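Local coordinates for nidogen-1 (PDB 1GL4), which binds laminin, collagen IV and perlecan in basement membranes and probably has a role in cell-matrix interactions, here as its G2 fragment, an EGF-like module joined to a beta-barrel, at residues Ile185-Tyr194 with Leu245-Val256; Pro107-Met115 with Gly126-Arg136. All blocks are in the same frame, centred on the assembly; numbering follows the deposited sequence.

Interaction 1 (Ile185-Tyr194 with Leu245-Val256); sequences IEPYTELYHY and LPSTQQLSVDSV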
loop_
_atom_site.group_PDB
_atom_site.type_symbol
_atom_site.label_atom_id
_atom_site.label_comp_id
_atom_site.label_asym_id
_atom_site.label_seq_id
_atom_site.Cartn_x
_atom_site.Cartn_y
_atom_site.Cartn_z
ATOM N N ILE A 185 -8.316 -10.830 7.010
ATOM C CA ILE A 185 -7.245 -10.461 7.928
ATOM C C ILE A 185 -7.747 -9.380 8.898
ATOM O O ILE A 185 -8.259 -8.339 8.477
ATOM C CB ILE A 185 -6.017 -9.941 7.130
ATOM C CG1 ILE A 185 -5.401 -11.094 6.327
ATOM C CG2 ILE A 185 -4.981 -9.332 8.072
ATOM C CD1 ILE A 185 -4.472 -10.645 5.210
ATOM N N GLU A 186 -7.608 -9.646 10.194
ATOM C CA GLU A 186 -8.035 -8.719 11.249
ATOM C C GLU A 186 -6.955 -7.666 11.525
ATOM O O GLU A 186 -5.802 -7.846 11.156
ATOM C CB GLU A 186 -8.291 -9.490 12.545
ATOM C CG GLU A 186 -9.494 -10.415 12.530
ATOM C CD GLU A 186 -10.750 -9.716 12.997
ATOM O OE1 GLU A 186 -11.185 -8.753 12.329
ATOM O OE2 GLU A 186 -11.298 -10.128 14.043
ATOM N N PRO A 187 -7.325 -6.552 12.180
ATOM C CA PRO A 187 -6.364 -5.488 12.503
ATOM C C PRO A 187 -5.194 -6.038 13.321
ATOM O O PRO A 187 -5.356 -7.007 14.072
ATOM C CB PRO A 187 -7.208 -4.495 13.298
ATOM C CG PRO A 187 -8.551 -4.611 12.621
ATOM C CD PRO A 187 -8.703 -6.120 12.482
ATOM N N TYR A 188 -4.022 -5.423 13.177
ATOM C CA TYR A 188 -2.827 -5.866 13.900
ATOM C C TYR A 188 -1.793 -4.744 14.031
ATOM O O TYR A 188 -1.913 -3.696 13.402
ATOM C CB TYR A 188 -2.186 -7.059 13.172
ATOM C CG TYR A 188 -1.668 -6.737 11.775
ATOM C CD1 TYR A 188 -0.365 -6.262 11.578
ATOM C CD2 TYR A 188 -2.485 -6.891 10.655
ATOM C CE1 TYR A 188 0.108 -5.947 10.294
ATOM C CE2 TYR A 188 -2.018 -6.579 9.359
ATOM C CZ TYR A 188 -0.723 -6.111 9.191
ATOM O OH TYR A 188 -0.246 -5.837 7.925
ATOM N N THR A 189 -0.787 -4.975 14.867
ATOM C CA THR A 189 0.290 -4.013 15.069
ATOM C C THR A 189 1.608 -4.733 14.799
ATOM O O THR A 189 1.701 -5.950 14.978
ATOM C CB THR A 189 0.315 -3.464 16.525
ATOM O OG1 THR A 189 0.540 -4.543 17.439
ATOM C CG2 THR A 189 -1.009 -2.785 16.871
ATOM N N GLU A 190 2.612 -3.980 14.355
ATOM C CA GLU A 190 3.940 -4.527 14.057
ATOM C C GLU A 190 4.998 -3.595 14.615
ATOM O O GLU A 190 4.837 -2.377 14.564
ATOM C CB GLU A 190 4.194 -4.611 12.551
ATOM C CG GLU A 190 3.502 -5.703 11.793
ATOM C CD GLU A 190 4.022 -5.771 10.365
ATOM O OE1 GLU A 190 3.963 -4.732 9.673
ATOM O OE2 GLU A 190 4.493 -6.850 9.939
ATOM N N LEU A 191 6.087 -4.162 15.124
ATOM C CA LEU A 191 7.172 -3.347 15.658
ATOM C C LEU A 191 8.344 -3.307 14.680
ATOM O O LEU A 191 8.816 -4.345 14.211
ATOM C CB LEU A 191 7.637 -3.888 17.012
ATOM C CG LEU A 191 6.574 -3.861 18.119
ATOM C CD1 LEU A 191 7.168 -4.389 19.422
ATOM C CD2 LEU A 191 6.064 -2.439 18.308
ATOM N N TYR A 192 8.796 -2.095 14.371
ATOM C CA TYR A 192 9.908 -1.890 13.455
ATOM C C TYR A 192 11.096 -1.346 14.246
ATOM O O TYR A 192 11.041 -0.233 14.773
ATOM C CB TYR A 192 9.505 -0.910 12.340
ATOM C CG TYR A 192 8.555 -1.512 11.314
ATOM C CD1 TYR A 192 7.233 -1.815 11.645
ATOM C CD2 TYR A 192 9.000 -1.829 10.031
ATOM C CE1 TYR A 192 6.368 -2.434 10.714
ATOM C CE2 TYR A 192 8.152 -2.448 9.096
ATOM C CZ TYR A 192 6.840 -2.749 9.445
ATOM O OH TYR A 192 6.013 -3.375 8.530
ATOM N N HIS A 193 12.161 -2.143 14.318
ATOM C CA HIS A 193 13.379 -1.790 15.051
ATOM C C HIS A 193 14.438 -1.143 14.152
ATOM O O HIS A 193 14.788 -1.685 13.102
ATOM C CB HIS A 193 13.961 -3.047 15.707
ATOM C CG HIS A 193 12.986 -3.776 16.579
ATOM N ND1 HIS A 193 12.617 -3.321 17.828
ATOM C CD2 HIS A 193 12.253 -4.893 16.355
ATOM C CE1 HIS A 193 11.696 -4.122 18.333
ATOM N NE2 HIS A 193 11.456 -5.084 17.459
ATOM N N TYR A 194 14.947 0.011 14.582
ATOM C CA TYR A 194 15.961 0.750 13.824
ATOM C C TYR A 194 17.342 0.706 14.478
ATOM O O TYR A 194 17.462 0.805 15.701
ATOM C CB TYR A 194 15.548 2.220 13.670
ATOM C CG TYR A 194 16.671 3.110 13.170
ATOM C CD1 TYR A 194 17.013 3.144 11.816
ATOM C CD2 TYR A 194 17.446 3.858 14.063
ATOM C CE1 TYR A 194 18.097 3.892 11.364
ATOM C CE2 TYR A 194 18.539 4.610 13.620
ATOM C CZ TYR A 194 18.859 4.619 12.271
ATOM O OH TYR A 194 19.954 5.329 11.826
ATOM N N LEU A 245 16.919 8.691 15.152
ATOM C CA LEU A 245 15.587 8.117 14.966
ATOM C C LEU A 245 15.262 7.204 16.147
ATOM O O LEU A 245 16.165 6.671 16.793
ATOM C CB LEU A 245 15.538 7.304 13.670
ATOM C CG LEU A 245 15.478 8.089 12.358
ATOM C CD1 LEU A 245 15.614 7.139 11.183
ATOM C CD2 LEU A 245 14.163 8.854 12.285
ATOM N N PRO A 246 13.968 7.012 16.445
ATOM C CA PRO A 246 13.586 6.146 17.563
ATOM C C PRO A 246 14.112 4.736 17.320
ATOM O O PRO A 246 14.158 4.277 16.176
ATOM C CB PRO A 246 12.058 6.203 17.539
ATOM C CG PRO A 246 11.780 7.559 16.961
ATOM C CD PRO A 246 12.781 7.638 15.838
ATOM N N SER A 247 14.517 4.054 18.388
ATOM C CA SER A 247 15.035 2.699 18.252
ATOM C C SER A 247 13.919 1.716 17.899
ATOM O O SER A 247 14.172 0.668 17.306
ATOM C CB SER A 247 15.748 2.269 19.542
ATOM O OG SER A 247 14.971 2.570 20.687
ATOM N N THR A 248 12.685 2.066 18.255
ATOM C CA THR A 248 11.529 1.222 17.965
ATOM C C THR A 248 10.292 2.069 17.666
ATOM O O THR A 248 9.982 3.005 18.404
ATOM C CB THR A 248 11.186 0.297 19.151
ATOM O OG1 THR A 248 12.335 -0.483 19.502
ATOM C CG2 THR A 248 10.040 -0.643 18.777
ATOM N N GLN A 249 9.594 1.745 16.578
ATOM C CA GLN A 249 8.367 2.450 16.205
ATOM C C GLN A 249 7.268 1.411 15.980
ATOM O O GLN A 249 7.539 0.298 15.537
ATOM C CB GLN A 249 8.579 3.282 14.931
ATOM C CG GLN A 249 9.646 4.378 15.075
ATOM C CD GLN A 249 9.802 5.229 13.826
ATOM O OE1 GLN A 249 10.688 6.084 13.748
ATOM N NE2 GLN A 249 8.943 5.002 12.844
ATOM N N GLN A 250 6.028 1.771 16.287
ATOM C CA GLN A 250 4.925 0.832 16.121
ATOM C C GLN A 250 3.994 1.179 14.970
ATOM O O GLN A 250 3.493 2.301 14.880
ATOM C CB GLN A 250 4.118 0.738 17.420
ATOM C CG GLN A 250 2.856 -0.106 17.310
ATOM C CD GLN A 250 2.076 -0.155 18.612
ATOM O OE1 GLN A 250 0.852 -0.044 18.617
ATOM N NE2 GLN A 250 2.784 -0.327 19.719
ATOM N N LEU A 251 3.776 0.208 14.087
ATOM C CA LEU A 251 2.880 0.399 12.952
ATOM C C LEU A 251 1.539 -0.240 13.307
ATOM O O LEU A 251 1.477 -1.430 13.636
ATOM C CB LEU A 251 3.441 -0.269 11.688
ATOM C CG LEU A 251 2.644 -0.049 10.392
ATOM C CD1 LEU A 251 2.915 1.357 9.871
ATOM C CD2 LEU A 251 3.049 -1.080 9.324
ATOM N N SER A 252 0.474 0.556 13.257
ATOM C CA SER A 252 -0.873 0.069 13.549
ATOM C C SER A 252 -1.611 -0.086 12.215
ATOM O O SER A 252 -1.741 0.876 11.449
ATOM C CB SER A 252 -1.604 1.058 14.465
ATOM O OG SER A 252 -0.939 1.156 15.720
ATOM N N VAL A 253 -2.082 -1.301 11.946
ATOM C CA VAL A 253 -2.765 -1.613 10.692
ATOM C C VAL A 253 -4.213 -2.041 10.886
ATOM O O VAL A 253 -4.523 -2.798 11.806
ATOM C CB VAL A 253 -2.033 -2.754 9.950
ATOM C CG1 VAL A 253 -2.692 -3.013 8.600
ATOM C CG2 VAL A 253 -0.558 -2.403 9.775
ATOM N N ASP A 254 -5.093 -1.565 10.008
ATOM C CA ASP A 254 -6.507 -1.922 10.080
ATOM C C ASP A 254 -7.201 -1.781 8.725
ATOM O O ASP A 254 -6.594 -1.350 7.750
ATOM C CB ASP A 254 -7.228 -1.057 11.118
ATOM C CG ASP A 254 -7.646 0.292 10.565
ATOM O OD1 ASP A 254 -6.772 1.078 10.147
ATOM O OD2 ASP A 254 -8.863 0.561 10.543
ATOM N N SER A 255 -8.475 -2.164 8.676
ATOM C CA SER A 255 -9.277 -2.083 7.458
ATOM C C SER A 255 -8.601 -2.796 6.291
ATOM O O SER A 255 -8.540 -2.270 5.172
ATOM C CB SER A 255 -9.526 -0.618 7.093
ATOM O OG SER A 255 -10.054 0.096 8.200
ATOM N N VAL A 256 -8.094 -3.997 6.558
ATOM C CA VAL A 256 -7.410 -4.785 5.540
ATOM C C VAL A 256 -8.389 -5.528 4.633
ATOM O O VAL A 256 -9.328 -6.165 5.113
ATOM C CB VAL A 256 -6.462 -5.821 6.182
ATOM C CG1 VAL A 256 -5.715 -6.592 5.101
ATOM C CG2 VAL A 256 -5.484 -5.126 7.109
HETATM O O HOH W 1 -8.470 -5.618 8.979
HETATM O O HOH W 2 -9.533 -8.796 5.346
HETATM O O HOH W 3 19.465 8.229 13.014
#
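Tyr-188 lays one face of its ring over Val-253, whose CB stands 3.8 Å from the ring centroid in a CH-pi contact while CG1 and CG2 lie against CE2 and CE1. CG of Tyr-188 lies between the backbone N and the carbonyl carbon (chi1 64°), which holds the ring alongside that valine. On the same face of the pair, CE1 of Tyr-192 meets CB of Leu-251 at 3.8 Å. Farther along, CB of Leu-245 sits over the ring of Tyr-194. The backbones run antiparallel, and Tyr-188/Val-253, Glu-190/Leu-251 and Tyr-192/Gln-249 are hydrogen-bonded pairs. The Tyr-192 hydroxyl donates to Glu-190 OE1 (2.7 Å) from above the carboxylate plane, and OE2 forms a salt bridge with Arg-205, so both oxygens of this buried carboxylate are engaged. On the other face, His-193 ND1 and Thr-248 OG1 share a weak 3.3 Å hydrogen bond. At the Ile-185 end direct pairing gives way to a water linking Ile-185 O to Val-256 N. Strand 182-195 is flanked by strands 198-210 and 248-261, and the latter pairs in turn with 266-276, making this contact one seam of the G2 barrel wall.

Interaction 2 (Pro107-Met115 with Gly126-Arg136); sequences PIGGIIGWM and GFSITGGEFTR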
loop_
_atom_site.group_PDB
_atom_site.type_symbol
_atom_site.label_atom_id
_atom_site.label_comp_id
_atom_site.label_asym_id
_atom_site.label_seq_id
_atom_site.Cartn_x
_atom_site.Cartn_y
_atom_site.Cartn_z
ATOM N N PRO A 107 1.113 -8.189 2.794
ATOM C CA PRO A 107 2.362 -7.444 2.999
ATOM C C PRO A 107 3.128 -7.122 1.712
ATOM O O PRO A 107 4.073 -6.328 1.729
ATOM C CB PRO A 107 3.152 -8.351 3.939
ATOM C CG PRO A 107 2.072 -8.946 4.785
ATOM C CD PRO A 107 1.027 -9.315 3.744
ATOM N N ILE A 108 2.740 -7.745 0.601
ATOM C CA ILE A 108 3.386 -7.451 -0.673
ATOM C C ILE A 108 3.099 -5.977 -0.957
ATOM O O ILE A 108 3.973 -5.236 -1.403
ATOM C CB ILE A 108 2.821 -8.328 -1.820
ATOM C CG1 ILE A 108 3.396 -9.743 -1.726
ATOM C CG2 ILE A 108 3.163 -7.714 -3.175
ATOM C CD1 ILE A 108 2.813 -10.706 -2.756
ATOM N N GLY A 109 1.868 -5.559 -0.678
ATOM C CA GLY A 109 1.488 -4.174 -0.879
ATOM C C GLY A 109 1.632 -3.404 0.424
ATOM O O GLY A 109 1.789 -2.184 0.425
ATOM N N GLY A 110 1.590 -4.132 1.536
ATOM C CA GLY A 110 1.713 -3.517 2.847
ATOM C C GLY A 110 2.950 -2.660 3.097
ATOM O O GLY A 110 2.917 -1.768 3.948
ATOM N N ILE A 111 4.040 -2.923 2.380
ATOM C CA ILE A 111 5.260 -2.133 2.556
ATOM C C ILE A 111 4.987 -0.694 2.113
ATOM O O ILE A 111 5.578 0.253 2.631
ATOM C CB ILE A 111 6.444 -2.733 1.735
ATOM C CG1 ILE A 111 7.731 -1.947 1.996
ATOM C CG2 ILE A 111 6.110 -2.724 0.254
ATOM C CD1 ILE A 111 8.265 -2.082 3.413
ATOM N N ILE A 112 4.070 -0.524 1.164
ATOM C CA ILE A 112 3.730 0.812 0.683
ATOM C C ILE A 112 2.925 1.550 1.762
ATOM O O ILE A 112 2.999 2.774 1.878
ATOM C CB ILE A 112 2.933 0.733 -0.635
ATOM C CG1 ILE A 112 3.799 0.049 -1.702
ATOM C CG2 ILE A 112 2.527 2.126 -1.093
ATOM C CD1 ILE A 112 3.106 -0.194 -3.023
ATOM N N GLY A 113 2.170 0.797 2.557
ATOM C CA GLY A 113 1.408 1.395 3.640
ATOM C C GLY A 113 2.377 1.875 4.711
ATOM O O GLY A 113 2.163 2.907 5.351
ATOM N N TRP A 114 3.451 1.117 4.907
ATOM C CA TRP A 114 4.482 1.470 5.883
ATOM C C TRP A 114 5.164 2.762 5.427
ATOM O O TRP A 114 5.423 3.659 6.229
ATOM C CB TRP A 114 5.515 0.337 5.988
ATOM C CG TRP A 114 6.738 0.690 6.797
ATOM C CD1 TRP A 114 6.829 0.770 8.157
ATOM C CD2 TRP A 114 8.029 1.049 6.286
ATOM N NE1 TRP A 114 8.097 1.161 8.529
ATOM C CE2 TRP A 114 8.854 1.339 7.400
ATOM C CE3 TRP A 114 8.568 1.158 4.996
ATOM C CZ2 TRP A 114 10.190 1.729 7.263
ATOM C CZ3 TRP A 114 9.905 1.547 4.858
ATOM C CH2 TRP A 114 10.698 1.828 5.985
ATOM N N MET A 115 5.435 2.855 4.129
ATOM C CA MET A 115 6.084 4.033 3.563
ATOM C C MET A 115 5.298 5.327 3.780
ATOM O O MET A 115 5.889 6.377 4.051
ATOM C CB MET A 115 6.291 3.864 2.054
ATOM C CG MET A 115 7.358 2.870 1.627
ATOM S SD MET A 115 7.469 2.765 -0.186
ATOM C CE MET A 115 8.004 4.408 -0.582
ATOM N N GLY A 126 7.863 5.450 6.508
ATOM C CA GLY A 126 8.918 4.954 5.643
ATOM C C GLY A 126 9.503 5.926 4.630
ATOM O O GLY A 126 10.718 5.922 4.386
ATOM N N PHE A 127 8.655 6.751 4.024
ATOM C CA PHE A 127 9.138 7.703 3.031
ATOM C C PHE A 127 9.988 8.799 3.656
ATOM O O PHE A 127 11.008 9.193 3.093
ATOM C CB PHE A 127 7.983 8.346 2.262
ATOM C CG PHE A 127 8.440 9.115 1.057
ATOM C CD1 PHE A 127 8.927 8.441 -0.062
ATOM C CD2 PHE A 127 8.451 10.506 1.063
ATOM C CE1 PHE A 127 9.424 9.143 -1.159
ATOM C CE2 PHE A 127 8.948 11.222 -0.029
ATOM C CZ PHE A 127 9.435 10.540 -1.141
ATOM N N SER A 128 9.574 9.295 4.819
ATOM C CA SER A 128 10.342 10.334 5.497
ATOM C C SER A 128 11.744 9.825 5.825
ATOM O O SER A 128 12.725 10.554 5.683
ATOM C CB SER A 128 9.632 10.784 6.780
ATOM O OG SER A 128 8.478 11.572 6.485
ATOM N N ILE A 129 11.842 8.565 6.240
ATOM C CA ILE A 129 13.138 7.974 6.587
ATOM C C ILE A 129 14.035 7.606 5.396
ATOM O O ILE A 129 15.234 7.886 5.417
ATOM C CB ILE A 129 12.944 6.697 7.444
ATOM C CG1 ILE A 129 12.284 7.061 8.778
ATOM C CG2 ILE A 129 14.293 6.004 7.681
ATOM C CD1 ILE A 129 11.792 5.852 9.558
ATOM N N THR A 130 13.462 6.989 4.361
ATOM C CA THR A 130 14.244 6.536 3.203
ATOM C C THR A 130 14.121 7.315 1.891
ATOM O O THR A 130 14.936 7.125 0.981
ATOM C CB THR A 130 13.901 5.077 2.842
ATOM O OG1 THR A 130 12.604 5.041 2.233
ATOM C CG2 THR A 130 13.878 4.194 4.091
ATOM N N GLY A 131 13.105 8.159 1.769
ATOM C CA GLY A 131 12.927 8.889 0.527
ATOM C C GLY A 131 12.531 7.946 -0.602
ATOM O O GLY A 131 12.659 8.280 -1.783
ATOM N N GLY A 132 12.051 6.758 -0.247
ATOM C CA GLY A 132 11.649 5.803 -1.266
ATOM C C GLY A 132 12.819 5.155 -1.986
ATOM O O GLY A 132 12.666 4.634 -3.088
ATOM N N GLU A 133 13.997 5.212 -1.369
ATOM C CA GLU A 133 15.199 4.603 -1.925
ATOM C C GLU A 133 15.664 3.574 -0.901
ATOM O O GLU A 133 16.321 3.925 0.074
ATOM C CB GLU A 133 16.296 5.662 -2.126
ATOM C CG GLU A 133 15.928 6.797 -3.082
ATOM C CD GLU A 133 16.949 7.933 -3.069
ATOM O OE1 GLU A 133 17.244 8.479 -1.984
ATOM O OE2 GLU A 133 17.453 8.290 -4.146
ATOM N N PHE A 134 15.307 2.308 -1.102
ATOM C CA PHE A 134 15.698 1.264 -0.159
ATOM C C PHE A 134 15.488 -0.135 -0.720
ATOM O O PHE A 134 14.860 -0.310 -1.766
ATOM C CB PHE A 134 14.917 1.416 1.165
ATOM C CG PHE A 134 13.420 1.167 1.045
ATOM C CD1 PHE A 134 12.874 -0.079 1.354
ATOM C CD2 PHE A 134 12.558 2.193 0.654
ATOM C CE1 PHE A 134 11.499 -0.301 1.279
ATOM C CE2 PHE A 134 11.176 1.983 0.575
ATOM C CZ PHE A 134 10.642 0.732 0.889
ATOM N N THR A 135 16.041 -1.123 -0.024
ATOM C CA THR A 135 15.905 -2.523 -0.415
ATOM C C THR A 135 15.165 -3.242 0.709
ATOM O O THR A 135 15.449 -3.016 1.887
ATOM C CB THR A 135 17.276 -3.210 -0.586
ATOM O OG1 THR A 135 18.028 -2.542 -1.604
ATOM C CG2 THR A 135 17.090 -4.676 -0.973
ATOM N N ARG A 136 14.221 -4.101 0.338
ATOM C CA ARG A 136 13.440 -4.866 1.302
ATOM C C ARG A 136 13.629 -6.357 1.051
ATOM O O ARG A 136 13.315 -6.847 -0.035
ATOM C CB ARG A 136 11.947 -4.534 1.177
ATOM C CG ARG A 136 11.045 -5.302 2.157
ATOM C CD ARG A 136 9.617 -5.490 1.623
ATOM N NE ARG A 136 8.680 -5.907 2.670
ATOM C CZ ARG A 136 7.402 -6.217 2.457
ATOM N NH1 ARG A 136 6.897 -6.170 1.228
ATOM N NH2 ARG A 136 6.616 -6.548 3.480
#
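Met-115, Arg-136 and Trp-114 bury more surface than any other residue of this contact between helix 107-115 and the segment that turns from helix 126-130 into a strand. SD of Met-115 lies at the edge of the Phe-134 ring, in its plane and 3.9 Å from CE2, as a Met-aromatic contact. The bend at chi3 (64°) swings the methyl CE toward CA of Gly-132 and the edge of the Phe-127 ring.

Trp-114 receives Gly-126 over its six-membered ring: the glycine CA lies 3.6 Å from the centroid, nearly on the ring normal, and being bare it lets the backbone come this close to the indole. The edge of the same ring points at the face of Phe-134 in a T-shaped pair, planes at 75°. Trp-114 O accepts from Gly-126 N, and Met-115 O accepts from Phe-127 N at 2.8 Å, in the carbonyl plane and on a lone pair, so the end of one helix is tied to the start of the next.

Arg-136 reaches back fully extended to the first turn of helix 107-115. NH1 and NH2 both donate to Pro-107 O, at 2.9 and 3.1 Å, from the same face of the carbonyl; the oxygen lies near the guanidinium plane. Ile-111 CB rests over one face of that group, 3.5 Å from NH1. NE donates to Gln-229 on strand 221-232, which helps fix the rotation of the buried charged group.

At the turn, Thr-130 OG1 donates to Gly-126 O and accepts from Gly-132 N, an ST turn that overlaps the type I' beta turn from Thr-130 to Glu-133. Helix 107-115 runs inside the G2 barrel and packs on the inward side chains Phe-134 and Arg-136 of wall strand 133-142, consistent with the internal helix of the GFP-like clan.

How the interactions relate
Interaction 2 comes first along the chain and closes before interaction 1 opens; their centres lie 13 Å apart, both within the Nidogen G2 beta-barrel. Interaction 1 joins two neighbouring strands of the wall, whereas interaction 2 packs a central helix against a short helix and the start of strand 133-142. They meet directly: the Tyr-192 ring stacks on Trp-114, with CD2 3.5 Å from NE1 of the indole, and Leu-245 CD1 touches Ile-129 CG2. Tyr-192 and Leu-251 of the wall pair thus form part of the packing around helix 107-115. The side chains of Val-256 (interaction 1) and Ile-108 (interaction 2) each lie about 11 Å from that of Arg-268, a residue involved in perlecan binding.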